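Side-chain contact in ATP-dependent DNA helicase PIF1 (Candida albicans, PDB 7OTJ), which couples ATP hydrolysis to 5'-3' unwinding of DNA, and probably maintains nuclear and mitochondrial genomes, acting also on G-quadruplexes and forked RNA-DNA hybrids: residues A[87-92]-A[124-129]. Residues are numbered along the deposited sequence; the frame is centred on the assembly and turned at random.
Sequences KIKRNK and AKNLRR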
loop_
_atom_site.group_PDB
_atom_site.type_symbol
_atom_site.label_atom_id
_atom_site.label_comp_id
_atom_site.label_asym_id
_atom_site.label_seq_id
_atom_site.Cartn_x
_atom_site.Cartn_y
_atom_site.Cartn_z
ATOM N N LYS A 87 -10.007 17.278 -16.623
ATOM C CA LYS A 87 -8.675 16.679 -16.588
ATOM C C LYS A 87 -8.726 15.215 -17.000
ATOM O O LYS A 87 -7.904 14.754 -17.800
ATOM C CB LYS A 87 -8.061 16.824 -15.195
ATOM C CG LYS A 87 -6.663 16.236 -15.078
ATOM C CD LYS A 87 -6.109 16.405 -13.675
ATOM C CE LYS A 87 -4.682 15.887 -13.587
ATOM N NZ LYS A 87 -4.085 16.115 -12.245
ATOM N N ILE A 88 -9.679 14.462 -16.449
ATOM C CA ILE A 88 -9.796 13.049 -16.789
ATOM C C ILE A 88 -10.159 12.873 -18.255
ATOM O O ILE A 88 -9.714 11.917 -18.902
ATOM C CB ILE A 88 -10.810 12.372 -15.851
ATOM C CG1 ILE A 88 -10.274 12.411 -14.417
ATOM C CG2 ILE A 88 -11.093 10.941 -16.295
ATOM C CD1 ILE A 88 -11.232 11.902 -13.379
ATOM N N LYS A 89 -10.941 13.799 -18.817
ATOM C CA LYS A 89 -11.306 13.681 -20.224
ATOM C C LYS A 89 -10.122 13.951 -21.145
ATOM O O LYS A 89 -10.100 13.464 -22.282
ATOM C CB LYS A 89 -12.460 14.631 -20.554
ATOM C CG LYS A 89 -13.815 14.138 -20.070
ATOM C CD LYS A 89 -14.943 15.061 -20.495
ATOM C CE LYS A 89 -16.290 14.546 -20.012
ATOM N NZ LYS A 89 -17.418 15.424 -20.437
ATOM N N ARG A 90 -9.132 14.721 -20.679
ATOM C CA ARG A 90 -7.919 14.925 -21.469
ATOM C C ARG A 90 -7.040 13.681 -21.482
ATOM O O ARG A 90 -6.348 13.424 -22.475
ATOM C CB ARG A 90 -7.137 16.131 -20.947
ATOM C CG ARG A 90 -7.813 17.483 -21.172
ATOM C CD ARG A 90 -6.860 18.631 -20.851
ATOM N NE ARG A 90 -6.351 18.573 -19.483
ATOM C CZ ARG A 90 -6.857 19.254 -18.464
ATOM N NH1 ARG A 90 -7.898 20.059 -18.619
ATOM N NH2 ARG A 90 -6.300 19.135 -17.263
ATOM N N ASN A 91 -7.012 12.933 -20.381
ATOM C CA ASN A 91 -6.308 11.653 -20.298
ATOM C C ASN A 91 -7.189 10.603 -20.965
ATOM O O ASN A 91 -8.015 9.950 -20.320
ATOM C CB ASN A 91 -6.016 11.301 -18.843
ATOM C CG ASN A 91 -5.121 10.079 -18.694
ATOM O OD1 ASN A 91 -4.880 9.343 -19.651
ATOM N ND2 ASN A 91 -4.631 9.857 -17.479
ATOM N N LYS A 92 -7.019 10.440 -22.278
ATOM C CA LYS A 92 -7.860 9.502 -23.011
ATOM C C LYS A 92 -7.634 8.060 -22.579
ATOM O O LYS A 92 -8.509 7.215 -22.798
ATOM C CB LYS A 92 -7.640 9.657 -24.514
ATOM C CG LYS A 92 -8.398 10.841 -25.096
ATOM C CD LYS A 92 -9.873 10.778 -24.707
ATOM C CE LYS A 92 -10.705 11.846 -25.416
ATOM N NZ LYS A 92 -10.801 11.628 -26.887
ATOM N N ALA A 124 -17.929 9.237 -11.986
ATOM C CA ALA A 124 -18.434 8.021 -12.609
ATOM C C ALA A 124 -19.720 8.290 -13.380
ATOM O O ALA A 124 -19.840 7.925 -14.555
ATOM C CB ALA A 124 -18.664 6.953 -11.541
ATOM N N LYS A 125 -20.695 8.931 -12.733
ATOM C CA LYS A 125 -21.959 9.227 -13.396
ATOM C C LYS A 125 -21.747 10.097 -14.629
ATOM O O LYS A 125 -22.287 9.810 -15.703
ATOM C CB LYS A 125 -22.925 9.890 -12.415
ATOM C CG LYS A 125 -23.291 9.006 -11.227
ATOM C CD LYS A 125 -24.144 9.744 -10.209
ATOM C CE LYS A 125 -24.454 8.857 -9.018
ATOM N NZ LYS A 125 -25.341 9.534 -8.038
ATOM N N ASN A 126 -20.951 11.159 -14.495
ATOM C CA ASN A 126 -20.803 12.115 -15.589
ATOM C C ASN A 126 -20.138 11.477 -16.802
ATOM O O ASN A 126 -20.677 11.523 -17.914
ATOM C CB ASN A 126 -19.998 13.326 -15.123
ATOM C CG ASN A 126 -20.014 14.451 -16.132
ATOM O OD1 ASN A 126 -20.843 15.358 -16.048
ATOM N ND2 ASN A 126 -19.105 14.398 -17.100
ATOM N N LEU A 127 -18.961 10.879 -16.607
ATOM C CA LEU A 127 -18.201 10.343 -17.729
ATOM C C LEU A 127 -18.939 9.216 -18.437
ATOM O O LEU A 127 -18.734 9.000 -19.637
ATOM C CB LEU A 127 -16.838 9.854 -17.246
ATOM C CG LEU A 127 -15.928 10.877 -16.566
ATOM C CD1 LEU A 127 -14.610 10.224 -16.253
ATOM C CD2 LEU A 127 -15.728 12.084 -17.453
ATOM N N ARG A 128 -19.802 8.496 -17.724
ATOM C CA ARG A 128 -20.483 7.337 -18.283
ATOM C C ARG A 128 -21.921 7.623 -18.708
ATOM O O ARG A 128 -22.592 6.711 -19.201
ATOM C CB ARG A 128 -20.454 6.185 -17.273
ATOM C CG ARG A 128 -19.062 5.661 -16.993
ATOM C CD ARG A 128 -19.009 4.879 -15.692
ATOM N NE ARG A 128 -19.933 3.751 -15.676
ATOM C CZ ARG A 128 -19.649 2.544 -16.144
ATOM N NH1 ARG A 128 -18.505 2.290 -16.755
ATOM N NH2 ARG A 128 -20.532 1.563 -15.986
ATOM N N ARG A 129 -22.397 8.864 -18.556
ATOM C CA ARG A 129 -23.788 9.231 -18.859
ATOM C C ARG A 129 -24.771 8.291 -18.165
ATOM O O ARG A 129 -25.799 7.903 -18.724
ATOM C CB ARG A 129 -24.045 9.256 -20.366
ATOM C CG ARG A 129 -23.215 10.265 -21.137
ATOM C CD ARG A 129 -23.504 10.150 -22.629
ATOM N NE ARG A 129 -22.679 11.051 -23.425
ATOM C CZ ARG A 129 -22.766 11.178 -24.742
ATOM N NH1 ARG A 129 -23.638 10.475 -25.448
ATOM N NH2 ARG A 129 -21.959 12.031 -25.366
#
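Leu127 sets CG anti to its carbonyl carbon (chi1 -59°), and from there its two methyls reach Ile88 and Lys89. In Ile88, chi1 of -65° sets CG1 beside the backbone N and leaves the CG2 methyl anti to that N; CG2 makes the touch. The contact is helix-to-helix packing in the PIF1-like helicase region, a P-loop NTPase fold. It joins the C-terminal turns of helices 81-90 and 114-128. The backbones stay well apart, with Lys89 CA 8.1 Å from Leu127 CA, so side chains alone bridge the gap.

Each methyl of Leu127 has its own partner. Leu127 CD1 meets Ile88 CG2 at 3.6 Å, and the two side chains cross at about a right angle. Leu127 CD2 lies against the lysine, 3.6 Å from Lys89 CE. Beyond CG the Lys89 chain is fully extended, and it runs past Leu127 in the opposite direction. Its methylenes thus lie along the exposed border of the apolar pair. No hydrogen bond links the two segments.

Ile88 and Leu127 are both buried. Trp98 of helix 92-100 touches both of them, and Phe95 of the same helix also packs on Leu127. The neighbouring Arg128 is tied by hydrogen bonds to the carbonyl oxygens of Trp98 and Gly135. The last turn of helix 114-128 closes in a Schellman motif, with Arg129 at positive phi.

The contact lies away from the bound ADP and tetrafluoroaluminate. Its nearest atom is about 6 Å from the bound nucleic acid. At the exposed side Lys89 crosses Asn126 at about a right angle. There the ammonium and the amide nitrogen only adjoin, Lys89 NZ lying 3.9 Å from Asn126 ND2.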